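Side-chain contacts in terminal oxygenase component of carbazole (Janthinobacterium sp., PDB 7BUG), which catalyses the angular dioxygenation of carbazole, using a Rieske [2Fe-2S] cluster and a mononuclear iron, to an unstable cis-hydrodiol that opens to 2'-aminobiphenyl-2,3-diol: residues H187-I191 against L192-N196; K320-M324 against A325-F329; G375-T378 against Q379-S383. One frame throughout, in Å; residues are numbered along the deposited sequence. Where two conformers were deposited one is given.

Contact 1: residues H187-I191 against L192-N196; sequences HKDSI and LVKDN. With FE2 (Fe (II) ion), chain E.
Ser-190 and Leu-192 meet where the chain turns into the short helix 191-195, a compact example of how a side chain can cap a helix, with Ser-190 as the N-cap. Among the hydrogen bonds, the capping one leads: Ser-190 OG accepts from Leu-192 N at 3.1 Å. The hydroxyl lies anti to its own backbone N (chi1 178°), beside the carbonyl carbon, which brings it over the first turn; there it is also bonded to Gly-328 O, in the conformer given, so one buried OG joins the helix start to the chain at Gly-328. Two weak bonds from Val-193 N and Lys-194 N converge on Ser-190 O. The regular helical bond, Asp-195 N to Ile-191 O, is short at 2.8 Å and nearly straight, with an N-H...O angle of 170°.

Van der Waals contacts, several of them carbon against oxygen, follow the same turn. Val-193 CG2 rests on His-187 O at 3.6 Å and on Ser-190 CB at 4.0 Å, touching both ends of the type I turn 187-190. On the outer side, Ile-191 CD1 reaches the carboxylate of Asp-195, 3.2 Å from OD2, the two side chains slanting past each other.

The charged pair is looser. Lys-194 lays its CG over Ser-190 O and its CE 3.5 Å from Asp-189 O, then bends at the last torsion (chi4 -70°). Its NZ stays beyond salt-bridge range of Asp-189 OD1, which is engaged by Arg-249.

The metal bond lies at the other end: His-187 NE2 binds the iron(II) ion at 2.1 Å, while its ring stacks on Phe-329. With His-183 and Asp-333 as the other protein ligands, this forms the mononuclear iron site of a Rieske oxygenase, bound by the two-histidine, one-carboxylate facial triad.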
ATOM      1  N   HIS A 187      21.853 -18.584 -16.758  1.00 18.45           N
ATOM      2  CA  HIS A 187      21.849 -20.017 -16.407  1.00 17.56           C
ATOM      3  C   HIS A 187      23.279 -20.608 -16.446  1.00 18.46           C
ATOM      4  O   HIS A 187      23.409 -21.789 -16.175  1.00 19.37           O
ATOM      5  CB  HIS A 187      20.921 -20.763 -17.356  1.00 17.15           C
ATOM      6  CG  HIS A 187      19.491 -20.335 -17.249  1.00 15.97           C
ATOM      7  ND1 HIS A 187      18.784 -20.480 -16.093  1.00 18.28           N
ATOM      8  CD2 HIS A 187      18.616 -19.891 -18.171  1.00 17.88           C
ATOM      9  CE1 HIS A 187      17.531 -20.091 -16.281  1.00 17.55           C
ATOM     10  NE2 HIS A 187      17.423 -19.723 -17.526  1.00 15.00           N
ATOM     11  N   LYS A 188      24.276 -19.764 -16.691  1.00 20.60           N
ATOM     12  CA  LYS A 188      25.678 -20.216 -16.957  1.00 23.48           C
ATOM     13  C   LYS A 188      26.246 -20.944 -15.731  1.00 22.83           C
ATOM     14  O   LYS A 188      27.064 -21.841 -15.931  1.00 24.37           O
ATOM     15  CB  LYS A 188      26.535 -19.041 -17.426  1.00 22.47           C
ATOM     16  CG  LYS A 188      26.808 -17.959 -16.387  1.00 22.85           C
ATOM     17  CD  LYS A 188      27.363 -16.709 -17.012  1.00 23.53           C
ATOM     18  CE  LYS A 188      27.649 -15.620 -15.997  1.00 24.09           C
ATOM     19  NZ  LYS A 188      26.390 -15.047 -15.430  1.00 26.76           N
ATOM     20  N   ASP A 189      25.784 -20.681 -14.527  1.00 23.07           N
ATOM     21  CA  ASP A 189      26.296 -21.342 -13.295  1.00 23.67           C
ATOM     22  C   ASP A 189      25.313 -22.366 -12.751  1.00 24.46           C
ATOM     23  O   ASP A 189      25.511 -22.837 -11.605  1.00 25.19           O
ATOM     24  CB  ASP A 189      26.627 -20.322 -12.199  1.00 25.93           C
ATOM     25  CG  ASP A 189      27.684 -19.306 -12.591  1.00 27.83           C
ATOM     26  OD1 ASP A 189      28.609 -19.727 -13.291  1.00 29.58           O
ATOM     27  OD2 ASP A 189      27.559 -18.112 -12.195  1.00 32.64           O
ATOM     28  N   SER A 190      24.280 -22.770 -13.509  1.00 22.72           N
ATOM     29  CA  SER A 190      23.275 -23.720 -12.990  1.00 23.40           C
ATOM     30  C   SER A 190      23.902 -25.088 -12.701  1.00 22.77           C
ATOM     31  O   SER A 190      24.660 -25.526 -13.525  1.00 26.50           O
ATOM     32  CB  SER A 190      22.104 -23.906 -13.933  1.00 24.54           C
ATOM     33  OG  SER A 190      21.212 -24.865 -13.374  1.00 27.59           O
ATOM     34  N   ILE A 191      23.483 -25.721 -11.612  1.00 27.52           N
ATOM     35  CA  ILE A 191      23.838 -27.118 -11.230  1.00 29.66           C
ATOM     36  C   ILE A 191      23.449 -28.038 -12.390  1.00 31.04           C
ATOM     37  O   ILE A 191      24.216 -28.983 -12.660  1.00 30.98           O
ATOM     38  CB  ILE A 191      23.140 -27.514  -9.912  1.00 35.16           C
ATOM     39  CG1 ILE A 191      23.549 -28.914  -9.450  1.00 41.84           C
ATOM     40  CG2 ILE A 191      21.620 -27.402 -10.036  1.00 37.61           C
ATOM     41  CD1 ILE A 191      24.942 -28.984  -8.845  1.00 47.80           C
ATOM     42  N   LEU A 192      22.321 -27.757 -13.084  1.00 25.39           N
ATOM     43  CA  LEU A 192      21.826 -28.658 -14.167  1.00 26.15           C
ATOM     44  C   LEU A 192      22.882 -28.693 -15.279  1.00 24.69           C
ATOM     45  O   LEU A 192      23.202 -29.769 -15.785  1.00 28.71           O
ATOM     46  CB  LEU A 192      20.462 -28.187 -14.710  1.00 23.07           C
ATOM     47  CG  LEU A 192      19.992 -28.867 -16.002  1.00 24.78           C
ATOM     48  CD1 LEU A 192      19.631 -30.311 -15.745  1.00 25.59           C
ATOM     49  CD2 LEU A 192      18.777 -28.157 -16.607  1.00 23.09           C
ATOM     50  N   VAL A 193      23.402 -27.530 -15.660  1.00 28.44           N
ATOM     51  CA  VAL A 193      24.356 -27.375 -16.786  1.00 27.65           C
ATOM     52  C   VAL A 193      25.625 -28.193 -16.426  1.00 31.88           C
ATOM     53  O   VAL A 193      26.146 -28.911 -17.306  1.00 28.91           O
ATOM     54  CB  VAL A 193      24.630 -25.880 -17.043  1.00 28.76           C
ATOM     55  CG1 VAL A 193      25.779 -25.657 -17.996  1.00 28.50           C
ATOM     56  CG2 VAL A 193      23.386 -25.139 -17.555  1.00 27.47           C
ATOM     57  N   LYS A 194      26.045 -28.174 -15.161  1.00 33.31           N
ATOM     58  CA  LYS A 194      27.268 -28.911 -14.718  1.00 39.78           C
ATOM     59  C   LYS A 194      26.961 -30.409 -14.600  1.00 34.42           C
ATOM     60  O   LYS A 194      27.620 -31.192 -15.263  1.00 40.63           O
ATOM     61  CB  LYS A 194      27.802 -28.383 -13.379  1.00 46.41           C
ATOM     62  CG  LYS A 194      27.756 -26.871 -13.187  1.00 52.34           C
ATOM     63  CD  LYS A 194      28.424 -26.399 -11.899  1.00 57.52           C
ATOM     64  CE  LYS A 194      28.310 -24.901 -11.683  1.00 59.53           C
ATOM     65  NZ  LYS A 194      29.134 -24.143 -12.655  1.00 59.72           N
ATOM     66  N   ASP A 195      26.007 -30.787 -13.754  1.00 32.08           N
ATOM     67  CA  ASP A 195      25.728 -32.198 -13.400  1.00 33.60           C
ATOM     68  C   ASP A 195      25.040 -32.954 -14.537  1.00 38.69           C
ATOM     69  O   ASP A 195      25.063 -34.204 -14.454  1.00 42.79           O
ATOM     70  CB  ASP A 195      24.881 -32.324 -12.149  1.00 33.55           C
ATOM     71  CG  ASP A 195      25.601 -31.922 -10.878  1.00 40.60           C
ATOM     72  OD1 ASP A 195      26.757 -31.484 -10.987  1.00 37.60           O
ATOM     73  OD2 ASP A 195      24.965 -32.012  -9.804  1.00 44.67           O
ATOM     74  N   ASN A 196      24.381 -32.276 -15.494  1.00 34.52           N
ATOM     75  CA  ASN A 196      23.777 -32.984 -16.663  1.00 33.08           C
ATOM     76  C   ASN A 196      24.572 -32.677 -17.926  1.00 30.34           C
ATOM     77  O   ASN A 196      24.144 -33.095 -18.994  1.00 31.56           O
ATOM     78  CB  ASN A 196      22.281 -32.695 -16.888  1.00 33.30           C
ATOM     79  CG  ASN A 196      21.623 -33.800 -17.688  1.00 37.56           C
ATOM     80  OD1 ASN A 196      21.927 -34.981 -17.448  1.00 32.56           O
ATOM     81  ND2 ASN A 196      20.723 -33.436 -18.607  1.00 25.84           N
TER
HETATM   82 FE   FE2 E 402      15.517 -19.277 -18.332  1.00 19.09          FE
HETATM   83  O   HOH W   1      15.156 -20.738 -19.343  1.00 23.56           O
HETATM   84  O   HOH W   2      13.469 -19.033 -19.091  1.00 23.68           O

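Contact 2: residues K320-M324 against A325-F329; sequences KWKPM and ALEGF
Glu-327 crosses the aliphatic chain of Lys-322 at a slant, its OE2 3.6 Å from CE, across a wide pi-type turn in the C-terminal part of helix 307-327. The five-residue spacing of the pair belongs to that widened turn, where backbone bonds run from residue i+5 to residue i. Glu-327 N lies nearly in line with the C=O of Lys-322, 2.9 Å from its O, though its N-H is bent off that line (142°). The charged atoms of the two extended chains stay apart, Lys-322 NZ lying 4.7 Å from Glu-327 OE2; that oxygen has a salt bridge to Lys-163. The other oxygen, OE1, comes to 3.6 Å from CA of Pro-323. With CG anti to its carbonyl carbon (chi1 -71°), Glu-327 is directed back over the preceding turn.

On another side of the helix, Leu-326 sets its CB 3.5 Å from Lys-322 O and continues onto Leu-300 of strand 293-303. In the conformer given, Gly-328 N carries the wide spacing one residue further by bonding to Pro-323 O. Trp-321 O accepts two N-H groups: Leu-326 N, in the carbonyl plane at 3.1 Å, and Ala-325 N, 45° above that plane at 3.0 Å.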
ATOM      1  N   LYS A 320      15.616 -36.421  -9.706  1.00 25.57           N
ATOM      2  CA  LYS A 320      16.618 -35.683 -10.490  1.00 24.20           C
ATOM      3  C   LYS A 320      15.973 -34.463 -11.152  1.00 24.39           C
ATOM      4  O   LYS A 320      16.482 -33.384 -10.919  1.00 24.92           O
ATOM      5  CB  LYS A 320      17.285 -36.581 -11.526  1.00 27.85           C
ATOM      6  CG  LYS A 320      18.378 -35.904 -12.335  1.00 31.35           C
ATOM      7  CD  LYS A 320      19.491 -36.846 -12.753  1.00 38.54           C
ATOM      8  CE  LYS A 320      20.089 -37.640 -11.599  1.00 39.64           C
ATOM      9  NZ  LYS A 320      20.614 -38.952 -12.048  1.00 40.49           N
ATOM     10  N   TRP A 321      14.983 -34.641 -12.032  1.00 23.23           N
ATOM     11  CA  TRP A 321      14.661 -33.538 -12.977  1.00 21.42           C
ATOM     12  C   TRP A 321      13.933 -32.385 -12.266  1.00 18.87           C
ATOM     13  O   TRP A 321      14.151 -31.211 -12.678  1.00 21.31           O
ATOM     14  CB  TRP A 321      13.893 -34.059 -14.186  1.00 21.05           C
ATOM     15  CG  TRP A 321      14.631 -35.133 -14.915  1.00 21.04           C
ATOM     16  CD1 TRP A 321      14.184 -36.399 -15.164  1.00 23.44           C
ATOM     17  CD2 TRP A 321      15.961 -35.076 -15.429  1.00 21.84           C
ATOM     18  NE1 TRP A 321      15.141 -37.119 -15.820  1.00 24.56           N
ATOM     19  CE2 TRP A 321      16.234 -36.335 -16.018  1.00 24.69           C
ATOM     20  CE3 TRP A 321      16.941 -34.094 -15.460  1.00 21.96           C
ATOM     21  CZ2 TRP A 321      17.448 -36.624 -16.625  1.00 25.05           C
ATOM     22  CZ3 TRP A 321      18.126 -34.370 -16.086  1.00 25.98           C
ATOM     23  CH2 TRP A 321      18.377 -35.622 -16.651  1.00 25.96           C
ATOM     24  N   LYS A 322      13.059 -32.664 -11.321  1.00 20.72           N
ATOM     25  CA  LYS A 322      12.363 -31.598 -10.570  1.00 22.01           C
ATOM     26  C   LYS A 322      13.387 -30.786  -9.772  1.00 22.49           C
ATOM     27  O   LYS A 322      13.448 -29.565  -9.901  1.00 20.66           O
ATOM     28  CB  LYS A 322      11.214 -32.146  -9.736  1.00 25.40           C
ATOM     29  CG  LYS A 322      10.551 -31.089  -8.865  1.00 29.19           C
ATOM     30  CD  LYS A 322       9.287 -31.591  -8.232  1.00 35.24           C
ATOM     31  CE  LYS A 322       8.759 -30.646  -7.177  1.00 40.05           C
ATOM     32  NZ  LYS A 322       7.771 -31.324  -6.303  1.00 47.11           N
ATOM     33  N   PRO A 323      14.217 -31.380  -8.881  1.00 22.60           N
ATOM     34  CA  PRO A 323      15.125 -30.554  -8.081  1.00 23.77           C
ATOM     35  C   PRO A 323      16.245 -29.936  -8.925  1.00 22.23           C
ATOM     36  O   PRO A 323      16.636 -28.810  -8.623  1.00 25.02           O
ATOM     37  CB  PRO A 323      15.647 -31.520  -6.989  1.00 23.27           C
ATOM     38  CG  PRO A 323      15.464 -32.882  -7.577  1.00 25.11           C
ATOM     39  CD  PRO A 323      14.233 -32.789  -8.470  1.00 24.81           C
ATOM     40  N   MET A 324      16.764 -30.625  -9.934  1.00 19.92           N
ATOM     41  CA  MET A 324      17.966 -30.158 -10.664  1.00 20.88           C
ATOM     42  C   MET A 324      17.575 -29.102 -11.706  1.00 24.34           C
ATOM     43  O   MET A 324      18.345 -28.163 -11.941  1.00 23.46           O
ATOM     44  CB  MET A 324      18.665 -31.302 -11.375  1.00 25.22           C
ATOM     45  CG  MET A 324      20.064 -30.961 -11.755  1.00 28.95           C
ATOM     46  SD  MET A 324      20.865 -32.414 -12.507  1.00 34.89           S
ATOM     47  CE  MET A 324      22.110 -31.644 -13.517  1.00 39.14           C
ATOM     48  N   ALA A 325      16.433 -29.295 -12.359  1.00 20.17           N
ATOM     49  CA  ALA A 325      16.043 -28.521 -13.560  1.00 19.77           C
ATOM     50  C   ALA A 325      14.895 -27.569 -13.187  1.00 19.18           C
ATOM     51  O   ALA A 325      15.108 -26.334 -13.292  1.00 18.78           O
ATOM     52  CB  ALA A 325      15.645 -29.489 -14.659  1.00 19.22           C
ATOM     53  N   LEU A 326      13.712 -28.108 -12.848  1.00 19.11           N
ATOM     54  CA  LEU A 326      12.523 -27.259 -12.552  1.00 18.57           C
ATOM     55  C   LEU A 326      12.859 -26.288 -11.430  1.00 21.02           C
ATOM     56  O   LEU A 326      12.449 -25.132 -11.498  1.00 17.89           O
ATOM     57  CB  LEU A 326      11.284 -28.078 -12.225  1.00 18.64           C
ATOM     58  CG  LEU A 326      10.767 -28.940 -13.385  1.00 17.35           C
ATOM     59  CD1 LEU A 326       9.352 -29.428 -13.064  1.00 17.68           C
ATOM     60  CD2 LEU A 326      10.812 -28.193 -14.700  1.00 16.92           C
ATOM     61  N   GLU A 327      13.657 -26.718 -10.452  1.00 22.32           N
ATOM     62  CA  GLU A 327      14.064 -25.800  -9.360  1.00 25.16           C
ATOM     63  C   GLU A 327      15.451 -25.250  -9.655  1.00 25.43           C
ATOM     64  O   GLU A 327      15.580 -24.039  -9.842  1.00 26.86           O
ATOM     65  CB  GLU A 327      13.950 -26.540  -8.032  1.00 27.62           C
ATOM     66  CG  GLU A 327      12.521 -26.772  -7.640  1.00 29.99           C
ATOM     67  CD  GLU A 327      12.255 -27.804  -6.557  1.00 33.00           C
ATOM     68  OE1 GLU A 327      13.222 -28.369  -6.025  1.00 35.30           O
ATOM     69  OE2 GLU A 327      11.085 -28.053  -6.254  1.00 31.37           O
ATOM     70  N   GLY A 328      16.468 -26.106  -9.782  0.55 24.27           N
ATOM     71  CA  GLY A 328      17.892 -25.701  -9.835  0.55 23.21           C
ATOM     72  C   GLY A 328      18.310 -24.988 -11.117  0.55 20.78           C
ATOM     73  O   GLY A 328      19.397 -24.370 -11.153  0.55 20.10           O
ATOM     74  N   PHE A 329      17.527 -25.059 -12.189  1.00 21.11           N
ATOM     75  CA  PHE A 329      17.799 -24.242 -13.388  1.00 17.79           C
ATOM     76  C   PHE A 329      16.825 -23.058 -13.429  1.00 17.86           C
ATOM     77  O   PHE A 329      17.250 -21.876 -13.590  1.00 18.03           O
ATOM     78  CB  PHE A 329      17.700 -25.128 -14.627  1.00 20.46           C
ATOM     79  CG  PHE A 329      18.070 -24.489 -15.916  1.00 20.00           C
ATOM     80  CD1 PHE A 329      19.381 -24.478 -16.365  1.00 20.05           C
ATOM     81  CD2 PHE A 329      17.099 -23.901 -16.715  1.00 19.58           C
ATOM     82  CE1 PHE A 329      19.697 -23.954 -17.607  1.00 18.39           C
ATOM     83  CE2 PHE A 329      17.439 -23.318 -17.917  1.00 18.82           C
ATOM     84  CZ  PHE A 329      18.735 -23.339 -18.371  1.00 20.51           C
TER

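Contact 3: residues G375-T378 against Q379-S383; sequences GIQT and QAHVS
Thr-378 and His-381 grip each other in both directions across the start of helix 379-382, the reciprocal pattern that defines a capping box. In the tight part, Thr-378 N donates to His-381 ND1 at 3.0 Å, entering at the ring edge and only 13° from its plane. In return, Thr-378 OG1 receives weak bonds from Ala-380 N at 3.2 Å and His-381 N at 3.4 Å. Its hydroxyl sits between the backbone N and the carbonyl carbon (chi1 75°), the placement that turns it toward these two amides. Thr-378 O adds a bond from Val-382 N, at 3.3 Å and in the carbonyl plane.

Beside the ring, the amide of Gln-377 lies almost parallel to the imidazole, the planes 4° apart, with OE1 3.5 Å from His-381 CB. A bend at chi2 folds the amide back to this place, and Arg-26, Leu-49 O and Glu-51 fix its polar ends.

The contact thins toward its margins. Gln-377 NE2 is 4.0 Å from Val-382 CG2, while the side chain of exposed Ala-380 meets the threonine hydroxyl through CB. Polar capping dominates this contact near the C-terminus, even though the bonds to OG1 are weak. Because ND1 accepts the N-H of Thr-378, a neutral His-381 would probably carry its proton on NE2.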
ATOM      1  N   GLY A 375      -9.137 -12.103 -27.043  1.00 15.09           N
ATOM      2  CA  GLY A 375      -9.779 -11.031 -26.298  1.00 14.62           C
ATOM      3  C   GLY A 375      -8.873 -10.472 -25.217  1.00 14.77           C
ATOM      4  O   GLY A 375      -8.085 -11.242 -24.641  1.00 15.82           O
ATOM      5  N   ILE A 376      -9.016  -9.194 -24.921  0.51 14.06           N
ATOM      6  CA  ILE A 376      -8.236  -8.526 -23.837  0.51 14.22           C
ATOM      7  C   ILE A 376      -9.095  -8.479 -22.578  0.51 13.46           C
ATOM      8  O   ILE A 376     -10.141  -7.794 -22.534  0.51 14.17           O
ATOM      9  CB  ILE A 376      -7.714  -7.151 -24.276  0.51 14.99           C
ATOM     10  CG1 ILE A 376      -6.676  -7.351 -25.381  0.51 15.57           C
ATOM     11  CG2 ILE A 376      -7.170  -6.362 -23.098  0.51 15.54           C
ATOM     12  CD1 ILE A 376      -6.302  -6.112 -26.117  0.51 16.29           C
ATOM     13  N   GLN A 377      -8.625  -9.160 -21.538  1.00 12.77           N
ATOM     14  CA  GLN A 377      -9.331  -9.122 -20.242  1.00 12.20           C
ATOM     15  C   GLN A 377      -9.204  -7.729 -19.654  1.00 13.33           C
ATOM     16  O   GLN A 377      -8.078  -7.136 -19.657  1.00 13.11           O
ATOM     17  CB  GLN A 377      -8.729 -10.172 -19.306  1.00 10.78           C
ATOM     18  CG  GLN A 377      -9.327 -10.135 -17.917  1.00 10.57           C
ATOM     19  CD  GLN A 377     -10.612 -10.929 -17.814  1.00 11.78           C
ATOM     20  OE1 GLN A 377     -11.259 -11.211 -18.836  1.00 12.43           O
ATOM     21  NE2 GLN A 377     -10.995 -11.340 -16.611  1.00 11.39           N
ATOM     22  N   THR A 378     -10.302  -7.213 -19.127  1.00 13.83           N
ATOM     23  CA  THR A 378     -10.316  -5.852 -18.541  1.00 15.44           C
ATOM     24  C   THR A 378     -10.960  -5.872 -17.158  1.00 17.33           C
ATOM     25  O   THR A 378     -11.509  -6.887 -16.747  1.00 15.69           O
ATOM     26  CB  THR A 378     -11.104  -4.871 -19.427  1.00 16.99           C
ATOM     27  OG1 THR A 378     -12.489  -5.160 -19.241  1.00 17.32           O
ATOM     28  CG2 THR A 378     -10.732  -4.964 -20.888  1.00 20.62           C
ATOM     29  N   GLN A 379     -10.758  -4.786 -16.439  1.00 18.90           N
ATOM     30  CA  GLN A 379     -11.294  -4.638 -15.069  1.00 20.72           C
ATOM     31  C   GLN A 379     -12.816  -4.713 -15.182  1.00 20.41           C
ATOM     32  O   GLN A 379     -13.466  -5.177 -14.221  1.00 20.60           O
ATOM     33  CB  GLN A 379     -10.748  -3.368 -14.395  1.00 23.79           C
ATOM     34  CG  GLN A 379      -9.588  -3.607 -13.440  1.00 29.83           C
ATOM     35  CD  GLN A 379      -9.803  -4.671 -12.392  1.00 30.45           C
ATOM     36  OE1 GLN A 379     -10.840  -4.755 -11.709  1.00 40.70           O
ATOM     37  NE2 GLN A 379      -8.787  -5.492 -12.230  1.00 36.75           N
ATOM     38  N   ALA A 380     -13.409  -4.349 -16.319  1.00 19.88           N
ATOM     39  CA  ALA A 380     -14.857  -4.489 -16.536  1.00 22.62           C
ATOM     40  C   ALA A 380     -15.262  -5.971 -16.471  1.00 20.78           C
ATOM     41  O   ALA A 380     -16.306  -6.259 -15.924  1.00 22.35           O
ATOM     42  CB  ALA A 380     -15.293  -3.853 -17.850  1.00 24.17           C
ATOM     43  N   HIS A 381     -14.473  -6.902 -17.027  1.00 17.26           N
ATOM     44  CA  HIS A 381     -14.797  -8.327 -16.922  1.00 17.30           C
ATOM     45  C   HIS A 381     -14.703  -8.731 -15.449  1.00 17.18           C
ATOM     46  O   HIS A 381     -15.521  -9.547 -14.978  1.00 20.74           O
ATOM     47  CB  HIS A 381     -13.835  -9.162 -17.752  1.00 16.51           C
ATOM     48  CG  HIS A 381     -13.937  -8.928 -19.228  1.00 17.52           C
ATOM     49  ND1 HIS A 381     -13.010  -8.154 -19.949  1.00 16.55           N
ATOM     50  CD2 HIS A 381     -14.832  -9.406 -20.129  1.00 17.58           C
ATOM     51  CE1 HIS A 381     -13.366  -8.167 -21.224  1.00 18.30           C
ATOM     52  NE2 HIS A 381     -14.479  -8.952 -21.366  1.00 17.18           N
ATOM     53  N   VAL A 382     -13.716  -8.220 -14.747  1.00 16.94           N
ATOM     54  CA  VAL A 382     -13.446  -8.621 -13.344  1.00 18.50           C
ATOM     55  C   VAL A 382     -14.598  -8.148 -12.463  1.00 21.65           C
ATOM     56  O   VAL A 382     -15.066  -8.940 -11.608  1.00 22.86           O
ATOM     57  CB  VAL A 382     -12.111  -8.088 -12.838  1.00 18.77           C
ATOM     58  CG1 VAL A 382     -11.914  -8.461 -11.391  1.00 20.07           C
ATOM     59  CG2 VAL A 382     -10.953  -8.609 -13.682  1.00 17.22           C
ATOM     60  N   SER A 383     -14.974  -6.883 -12.593  1.00 25.25           N
ATOM     61  CA  SER A 383     -16.092  -6.304 -11.796  1.00 35.73           C
ATOM     62  C   SER A 383     -17.309  -6.110 -12.704  1.00 46.51           C
ATOM     63  O   SER A 383     -18.220  -6.977 -12.678  1.00 53.08           O
ATOM     64  CB  SER A 383     -15.662  -5.041 -11.139  1.00 41.95           C
ATOM     65  OG  SER A 383     -14.383  -5.229 -10.561  1.00 41.32           O
TER

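How the contacts relate
Contacts 1 and 2 are neighbours, their centres 10 Å apart, whereas contact 3 lies on the opposite side of the chain's centre, about 28 and 27 Å from them at the nearest atoms. The first two are partly buried and join helix 191-195 to the C-terminal part of helix 307-327: Met-324 of contact 2 meets helix 191-195, although the approach of its CE is doubtfully close. A polar seam between serine and glycine also ties these two contacts together. Contact 3 is a surface feature away from the annotated sites. Chemistry follows place: a serine cap beside metal coordination in contact 1, widened backbone turns in contact 2, and a threonine-histidine capping box in contact 3.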